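Local coordinates for D-glyceraldehyde dehydrogenase (NADP(+)) (PDB 5IZD), which oxidises D-glyceraldehyde to (R)-glycerate with NADP(+) as hydride acceptor, a step of the non-phosphorylated Entner-Doudoroff pathway, at residues I141-T146 / K216-I221; W54-L59 / G166-L171; Y211-K216 / M234-A239. All blocks are in the same frame, centred on the assembly; numbering follows the deposited sequence.

Interaction 1 of 3, residues I141-T146 / K216-I221; sequences IVVALT and KKVNLI. With NAP (NADP nicotinamide-adenine-dinucleotide phosphate), chain I.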
# COMPACT_ATOMS: atom_id res chain seq x y z
N ILE A 141 18.83 -4.87 17.18
CA ILE A 141 18.53 -5.60 18.41
C ILE A 141 17.24 -5.20 19.10
O ILE A 141 17.10 -4.05 19.54
CB ILE A 141 19.67 -5.49 19.45
CG1 ILE A 141 20.97 -5.92 18.78
CG2 ILE A 141 19.34 -6.36 20.66
CD1 ILE A 141 22.22 -5.54 19.56
N VAL A 142 16.32 -6.15 19.16
CA VAL A 142 14.99 -5.99 19.75
C VAL A 142 15.03 -6.58 21.19
O VAL A 142 15.49 -7.71 21.37
CB VAL A 142 13.92 -6.75 18.90
CG1 VAL A 142 12.59 -6.84 19.61
CG2 VAL A 142 13.77 -6.14 17.53
N VAL A 143 14.57 -5.80 22.16
CA VAL A 143 14.32 -6.25 23.49
C VAL A 143 12.81 -6.42 23.62
O VAL A 143 11.98 -5.48 23.26
CB VAL A 143 14.85 -5.27 24.55
CG1 VAL A 143 14.33 -5.65 25.93
CG2 VAL A 143 16.37 -5.23 24.56
N ALA A 144 12.44 -7.62 24.04
CA ALA A 144 11.04 -8.01 24.19
C ALA A 144 10.74 -8.27 25.66
O ALA A 144 11.42 -9.09 26.30
CB ALA A 144 10.73 -9.24 23.38
N LEU A 145 9.78 -7.50 26.20
CA LEU A 145 9.44 -7.52 27.60
C LEU A 145 7.99 -7.96 27.67
O LEU A 145 7.08 -7.21 27.23
CB LEU A 145 9.63 -6.15 28.27
CG LEU A 145 11.04 -5.60 28.25
CD1 LEU A 145 10.99 -4.11 28.57
CD2 LEU A 145 11.97 -6.31 29.17
N THR A 146 7.75 -9.16 28.19
CA THR A 146 6.40 -9.75 28.14
C THR A 146 5.73 -9.77 29.51
O THR A 146 6.42 -9.86 30.56
CB THR A 146 6.36 -11.16 27.47
OG1 THR A 146 7.29 -12.04 28.08
CG2 THR A 146 6.71 -11.01 26.02
N LYS A 216 23.23 1.00 25.44
CA LYS A 216 23.64 1.76 24.24
C LYS A 216 23.36 1.04 22.91
O LYS A 216 23.15 1.70 21.88
CB LYS A 216 25.15 2.19 24.32
CG LYS A 216 25.54 3.11 25.49
N LYS A 217 23.36 -0.30 22.94
CA LYS A 217 23.19 -1.14 21.74
C LYS A 217 21.75 -1.59 21.39
O LYS A 217 21.54 -2.24 20.38
CB LYS A 217 24.07 -2.40 21.88
CG LYS A 217 25.56 -2.12 22.16
CD LYS A 217 26.36 -3.41 22.27
CE LYS A 217 27.85 -3.12 22.29
NZ LYS A 217 28.50 -4.43 22.03
N VAL A 218 20.78 -1.28 22.24
CA VAL A 218 19.39 -1.67 22.00
C VAL A 218 18.78 -0.75 20.97
O VAL A 218 18.91 0.47 21.08
CB VAL A 218 18.61 -1.70 23.34
CG1 VAL A 218 17.12 -1.84 23.14
CG2 VAL A 218 19.08 -2.87 24.15
N ASN A 219 18.10 -1.30 19.97
CA ASN A 219 17.51 -0.44 18.93
C ASN A 219 15.99 -0.29 18.98
O ASN A 219 15.43 0.71 18.45
CB ASN A 219 17.93 -0.99 17.56
CG ASN A 219 19.44 -1.04 17.38
OD1 ASN A 219 20.01 -2.11 17.15
ND2 ASN A 219 20.11 0.10 17.51
N LEU A 220 15.33 -1.29 19.58
CA LEU A 220 13.87 -1.35 19.61
C LEU A 220 13.44 -2.12 20.88
O LEU A 220 14.10 -3.10 21.31
CB LEU A 220 13.32 -1.98 18.33
CG LEU A 220 11.79 -2.05 18.14
CD1 LEU A 220 11.45 -2.19 16.68
CD2 LEU A 220 11.25 -3.30 18.89
N ILE A 221 12.43 -1.58 21.54
CA ILE A 221 11.79 -2.19 22.70
C ILE A 221 10.32 -2.44 22.38
O ILE A 221 9.56 -1.50 22.03
CB ILE A 221 11.95 -1.32 23.96
CG1 ILE A 221 13.44 -1.25 24.34
CG2 ILE A 221 11.26 -1.97 25.17
CD1 ILE A 221 13.83 -0.05 25.15
PA NAP I . 4.60 -4.88 34.44
O1A NAP I . 5.33 -4.45 35.68
O2A NAP I . 4.20 -3.81 33.45
O5B NAP I . 5.49 -6.03 33.70
C5B NAP I . 5.62 -6.18 32.27
C4B NAP I . 7.06 -6.58 31.89
O4B NAP I . 7.95 -5.48 32.13
C3B NAP I . 7.60 -7.74 32.76
O3B NAP I . 8.52 -8.54 31.96
C2B NAP I . 8.34 -7.01 33.85
O2B NAP I . 9.27 -7.83 34.56
C1B NAP I . 8.99 -5.90 33.06
N9A NAP I . 9.46 -4.75 33.85
C8A NAP I . 9.07 -4.36 35.10
N7A NAP I . 9.73 -3.29 35.51
C5A NAP I . 10.56 -2.97 34.43
C6A NAP I . 11.48 -1.94 34.22
N6A NAP I . 11.73 -0.99 35.13
N1A NAP I . 12.14 -1.90 33.05
C2A NAP I . 11.92 -2.87 32.14
N3A NAP I . 11.07 -3.89 32.26
C4A NAP I . 10.40 -3.87 33.44
O3 NAP I . 3.30 -5.66 34.91
PN NAP I . 2.76 -6.00 36.39
O1N NAP I . 3.73 -6.94 37.09
O2N NAP I . 1.37 -6.57 36.29
O5D NAP I . 2.73 -4.64 37.12
P2B NAP I . 8.88 -8.31 36.10
O1X NAP I . 10.10 -9.09 36.61
O2X NAP I . 7.73 -9.20 36.02
O3X NAP I . 8.64 -7.12 36.96

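Interaction 2 of 3, residues W54-L59 / G166-L171; sequences WAWNDL and GNTVVL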
# COMPACT_ATOMS: atom_id res chain seq x y z
N TRP A 54 24.22 -9.47 11.52
CA TRP A 54 24.45 -9.42 10.05
C TRP A 54 24.13 -10.70 9.28
O TRP A 54 23.45 -10.65 8.24
CB TRP A 54 25.84 -8.86 9.69
CG TRP A 54 25.81 -7.40 9.75
CD1 TRP A 54 26.39 -6.60 10.69
CD2 TRP A 54 25.04 -6.54 8.88
NE1 TRP A 54 26.06 -5.27 10.43
CE2 TRP A 54 25.24 -5.21 9.33
CE3 TRP A 54 24.21 -6.78 7.78
CZ2 TRP A 54 24.64 -4.11 8.70
CZ3 TRP A 54 23.60 -5.68 7.15
CH2 TRP A 54 23.83 -4.36 7.62
N ALA A 55 24.54 -11.80 9.81
CA ALA A 55 24.24 -13.13 9.27
C ALA A 55 22.76 -13.54 9.36
O ALA A 55 22.29 -14.29 8.50
CB ALA A 55 25.08 -14.18 10.01
N TRP A 56 22.04 -13.05 10.38
CA TRP A 56 20.57 -13.24 10.43
C TRP A 56 19.87 -12.32 9.38
O TRP A 56 19.05 -12.78 8.58
CB TRP A 56 20.05 -13.00 11.84
CG TRP A 56 18.62 -13.34 12.14
CD1 TRP A 56 17.66 -12.47 12.59
CD2 TRP A 56 17.97 -14.60 12.01
NE1 TRP A 56 16.48 -13.11 12.79
CE2 TRP A 56 16.63 -14.42 12.44
CE3 TRP A 56 18.38 -15.87 11.60
CZ2 TRP A 56 15.69 -15.45 12.45
CZ3 TRP A 56 17.45 -16.92 11.64
CH2 TRP A 56 16.09 -16.68 12.05
N ASN A 57 20.23 -11.05 9.36
CA ASN A 57 19.73 -10.16 8.28
C ASN A 57 19.95 -10.83 6.88
O ASN A 57 19.02 -10.97 6.05
CB ASN A 57 20.43 -8.80 8.34
CG ASN A 57 19.94 -7.85 7.23
OD1 ASN A 57 18.88 -7.32 7.30
ND2 ASN A 57 20.71 -7.70 6.20
N ASP A 58 21.19 -11.23 6.65
CA ASP A 58 21.63 -11.75 5.35
C ASP A 58 21.03 -13.12 4.91
O ASP A 58 21.05 -13.40 3.71
CB ASP A 58 23.20 -11.80 5.29
CG ASP A 58 23.84 -10.40 5.07
OD1 ASP A 58 23.13 -9.38 5.00
OD2 ASP A 58 25.07 -10.30 4.99
N LEU A 59 20.48 -13.94 5.82
CA LEU A 59 19.70 -15.11 5.40
C LEU A 59 18.47 -14.80 4.54
O LEU A 59 18.03 -15.64 3.77
CB LEU A 59 19.16 -15.89 6.62
CG LEU A 59 20.01 -16.82 7.46
CD1 LEU A 59 19.08 -17.61 8.40
CD2 LEU A 59 20.79 -17.77 6.58
N GLY A 166 14.07 -9.97 10.52
CA GLY A 166 15.53 -10.00 10.50
C GLY A 166 16.21 -9.34 11.71
O GLY A 166 17.39 -9.09 11.64
N ASN A 167 15.46 -9.06 12.79
CA ASN A 167 16.03 -8.53 14.00
C ASN A 167 16.49 -9.69 14.85
O ASN A 167 15.93 -10.78 14.74
CB ASN A 167 15.04 -7.73 14.81
CG ASN A 167 14.48 -6.52 14.06
OD1 ASN A 167 15.09 -5.43 14.04
ND2 ASN A 167 13.29 -6.70 13.44
N THR A 168 17.48 -9.44 15.70
CA THR A 168 17.91 -10.42 16.70
C THR A 168 17.23 -9.99 17.98
O THR A 168 16.79 -8.82 18.09
CB THR A 168 19.42 -10.45 16.90
OG1 THR A 168 19.86 -9.13 17.20
CG2 THR A 168 20.09 -10.91 15.63
N VAL A 169 17.10 -10.93 18.92
CA VAL A 169 16.17 -10.74 20.02
C VAL A 169 16.76 -11.18 21.38
O VAL A 169 17.37 -12.25 21.49
CB VAL A 169 14.85 -11.52 19.82
CG1 VAL A 169 13.93 -11.39 21.04
CG2 VAL A 169 14.14 -11.14 18.55
N VAL A 170 16.57 -10.30 22.37
CA VAL A 170 16.70 -10.60 23.82
C VAL A 170 15.32 -10.49 24.51
O VAL A 170 14.72 -9.37 24.60
CB VAL A 170 17.68 -9.64 24.51
CG1 VAL A 170 17.84 -9.98 25.99
CG2 VAL A 170 19.04 -9.62 23.81
N LEU A 171 14.81 -11.65 24.95
CA LEU A 171 13.53 -11.78 25.63
C LEU A 171 13.69 -11.84 27.18
O LEU A 171 14.47 -12.67 27.69
CB LEU A 171 12.77 -13.02 25.11
CG LEU A 171 11.48 -13.45 25.83
CD1 LEU A 171 10.31 -12.48 25.58
CD2 LEU A 171 11.05 -14.80 25.36

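Interaction 3 of 3, residues Y211-K216 / M234-A239; sequences YIVEHK and MQKASA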
# COMPACT_ATOMS: atom_id res chain seq x y z
N TYR A 211 18.19 -1.44 33.23
CA TYR A 211 19.50 -1.67 32.63
C TYR A 211 19.40 -2.17 31.19
O TYR A 211 20.13 -1.69 30.30
CB TYR A 211 20.31 -2.62 33.53
CG TYR A 211 21.69 -2.81 33.03
CD1 TYR A 211 22.70 -1.85 33.29
CD2 TYR A 211 22.02 -3.93 32.25
CE1 TYR A 211 24.00 -2.01 32.79
CE2 TYR A 211 23.33 -4.10 31.75
CZ TYR A 211 24.32 -3.14 32.02
OH TYR A 211 25.59 -3.32 31.50
N ILE A 212 18.48 -3.11 30.98
CA ILE A 212 18.23 -3.67 29.64
C ILE A 212 17.73 -2.57 28.70
O ILE A 212 18.20 -2.42 27.57
CB ILE A 212 17.18 -4.82 29.63
CG1 ILE A 212 17.54 -5.99 30.55
CG2 ILE A 212 17.11 -5.49 28.27
CD1 ILE A 212 16.36 -6.89 30.91
N VAL A 213 16.76 -1.80 29.16
CA VAL A 213 16.13 -0.83 28.27
C VAL A 213 17.03 0.34 27.89
O VAL A 213 16.95 0.78 26.76
CB VAL A 213 14.78 -0.31 28.76
CG1 VAL A 213 13.82 -1.46 29.06
CG2 VAL A 213 14.92 0.58 29.96
N GLU A 214 17.84 0.85 28.80
CA GLU A 214 18.71 1.99 28.43
C GLU A 214 20.07 1.68 27.73
O GLU A 214 20.78 2.59 27.37
CB GLU A 214 18.91 2.89 29.63
CG GLU A 214 19.72 2.25 30.72
CD GLU A 214 19.67 3.04 32.02
OE1 GLU A 214 20.47 2.68 32.91
OE2 GLU A 214 18.90 4.03 32.15
N HIS A 215 20.39 0.40 27.53
CA HIS A 215 21.67 -0.08 27.01
C HIS A 215 22.00 0.53 25.62
O HIS A 215 21.14 0.53 24.75
CB HIS A 215 21.59 -1.62 26.89
CG HIS A 215 22.91 -2.29 26.75
ND1 HIS A 215 23.61 -2.31 25.57
CD2 HIS A 215 23.65 -3.03 27.62
CE1 HIS A 215 24.73 -2.99 25.72
NE2 HIS A 215 24.77 -3.45 26.95
N LYS A 216 23.23 1.00 25.44
CA LYS A 216 23.64 1.76 24.24
C LYS A 216 23.36 1.04 22.91
O LYS A 216 23.15 1.70 21.88
CB LYS A 216 25.15 2.19 24.32
CG LYS A 216 25.54 3.11 25.49
N MET A 234 9.80 4.41 28.60
CA MET A 234 9.91 5.55 27.74
C MET A 234 10.91 6.56 28.27
O MET A 234 11.69 7.12 27.49
CB MET A 234 8.52 6.21 27.52
CG MET A 234 8.46 7.21 26.42
SD MET A 234 6.73 7.64 26.03
CE MET A 234 7.03 9.11 25.08
N GLN A 235 10.89 6.84 29.57
CA GLN A 235 11.89 7.75 30.15
C GLN A 235 13.34 7.24 29.99
O GLN A 235 14.21 8.00 29.57
CB GLN A 235 11.62 7.96 31.63
CG GLN A 235 10.36 8.76 31.92
CD GLN A 235 9.87 8.48 33.34
OE1 GLN A 235 10.56 7.83 34.10
NE2 GLN A 235 8.66 8.93 33.66
N LYS A 236 13.56 5.95 30.31
CA LYS A 236 14.89 5.34 30.20
C LYS A 236 15.40 5.23 28.77
O LYS A 236 16.59 5.49 28.53
CB LYS A 236 14.96 3.96 30.87
CG LYS A 236 14.64 3.95 32.33
CD LYS A 236 15.47 4.96 33.10
CE LYS A 236 15.34 4.71 34.59
NZ LYS A 236 15.93 5.87 35.30
N ALA A 237 14.53 4.85 27.83
CA ALA A 237 14.90 4.76 26.43
C ALA A 237 15.17 6.11 25.77
O ALA A 237 15.55 6.16 24.57
CB ALA A 237 13.83 4.03 25.64
N SER A 238 14.96 7.21 26.48
CA SER A 238 15.47 8.49 26.02
C SER A 238 17.00 8.44 25.83
O SER A 238 17.53 9.12 24.99
CB SER A 238 15.02 9.64 26.92
OG SER A 238 15.80 9.78 28.10
N ALA A 239 17.71 7.57 26.58
CA ALA A 239 19.16 7.40 26.41
C ALA A 239 19.62 6.85 25.05
O ALA A 239 20.70 7.14 24.64
CB ALA A 239 19.72 6.53 27.51
O HOH W 1 18.05 6.48 30.60

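Interaction 1 of 3, residues I141-T146 / K216-I221
The carbonyl oxygen of Ile-141 is gripped by two successive backbone N-H groups of the facing segment. Asn-219 N reaches Ile-141 O at 3.0 Å, in the carbonyl plane, while Leu-220 N approaches the same oxygen at 3.3 Å from 26° out of that plane. The Asn-219 side chain returns the grip: its CG is anti to its own carbonyl carbon (chi1 -59°), which brings OD1 in front of Ile-141 N at 3.0 Å, where one OD1 lone pair accepts a nearly straight bond. This side-chain amide adds a bond beside the main-chain pairing. Further along, parallel strand pairing follows, with Val-143 N bonded to Leu-220 O at 2.9 Å.

On one face of the sheet Val-142 and Leu-220 lie side by side. On the other, CG2 of Val-143 meets CG2 of Val-218 at 3.6 Å, the two side chains crossing at about a right angle, and Ile-221 CG2 touches Leu-145 CD1. Helix 205-214 covers this second face.

Strand 141-145 ends at the cofactor of this Rossmann-like domain: Leu-145 CD1 lies 3.7 Å from adenine N3A of NADP, and the ribose hydroxyl O3B donates to Thr-146 O at 2.8 Å. Main-chain bonds, with one from the Asn-219 amide, thus fix how the strands pair, while the cofactor is met by an apolar side chain beside N3A and a peptide carbonyl.

Interaction 2 of 3, residues W54-L59 / G166-L171
Trp-56 on helix 39-77 points its CB toward the turn at Gly-166, and with CG anti to the backbone N (chi1 -171°) the indole is carried out to the backbone there. The pyrrole side of the ring makes the contact. CD1 lies 3.2 Å from Asn-167 O and 3.5 Å from Gly-166 O, and also touches the methyl CG2 of Thr-168. NE1, next round the ring, is 3.1 Å from Asn-167 O, which sits at the ring edge near its plane.

Both carbonyls belong to the link in a beta-alpha-beta crossover: helix 153-164 ends in a Schellman motif, Gly-166 leaves it with positive phi (97°), and the chain enters strand 168-172, parallel to strand 130-145. Asn-57 is the residue nearest the glycine by CA, 4.8 Å away.

The indole also packs among Leu-163, Pro-194, Val-197 and Ile-67 and makes a cation-pi contact with Arg-64. An alanine in place of Trp-56 would be likely to open a gap between helix 39-77 and the crossover and deprive Arg-64 of its aromatic partner. Thr-168 adds a tie of its own, its OG1 being hydrogen-bonded to Ala-49 O on that same helix.

Interaction 3 of 3, residues Y211-K216 / M234-A239
Lys-236 is the first residue of 234-239 to meet 211-216, and it does so with the foot of its side chain. Its CB lies 3.5 Å from CG2 of Val-213, the methyl set between that valine's backbone N and carbonyl carbon. A bend at chi2 (-52°) then turns the lysine chain alongside Glu-214, whose side chain points the same way. CD comes within 3.7 Å of Glu-214 OE2, yet the ammonium NZ stays 4.7 Å from that oxygen, so any attraction between the charges probably acts over a distance. A water makes the firmer link, donating to Glu-214 OE2 at 3.0 Å and to Lys-236 O at 2.7 Å; the same carbonyl also receives Ala-239 N.

Ala-237 and Glu-214 have the nearest CA atoms of the two segments, 5.1 Å apart. Ser-238 faces elsewhere: its OG donates to Gln-235 O at 2.8 Å, nearly in line with the C=O, and is also hydrogen-bonded to Gln-235 of a second subunit. Ala-239 closes the walk with CB 4.1 Å from Glu-214 O.

This is where helices 205-214 and 227-236 of the NADP-binding domain draw together over the intervening strand 220-224. Val-213 and Ala-237 both rest on Ile-221 of that strand, Val-213 also touches NADP, Ala-237 reaches Leu-244 on strand 243-247, and Tyr-211 is tied to Asp-43 of helix 39-77.

The three contacts are built round one sheet of the NADP-binding domain. Interaction 1 lies within the sheet, joining strands 130-145 and 220-224. Interaction 2, centred 12 Å away, meets it through strand 168-172, the neighbour of strand 130-145 on its other edge, and ties helix 39-77 to that side. Interaction 3 lies 9 Å from interaction 1, centre to centre, and packs on it through Ile-212 and Val-213; the two share Lys-216. Along the chain interaction 2 closes before interaction 3 opens, while interaction 1 interleaves with both. Helices thus pack against the central strand pairing, and 141-146 and 211-216, from interactions 1 and 3, both touch the cofactor.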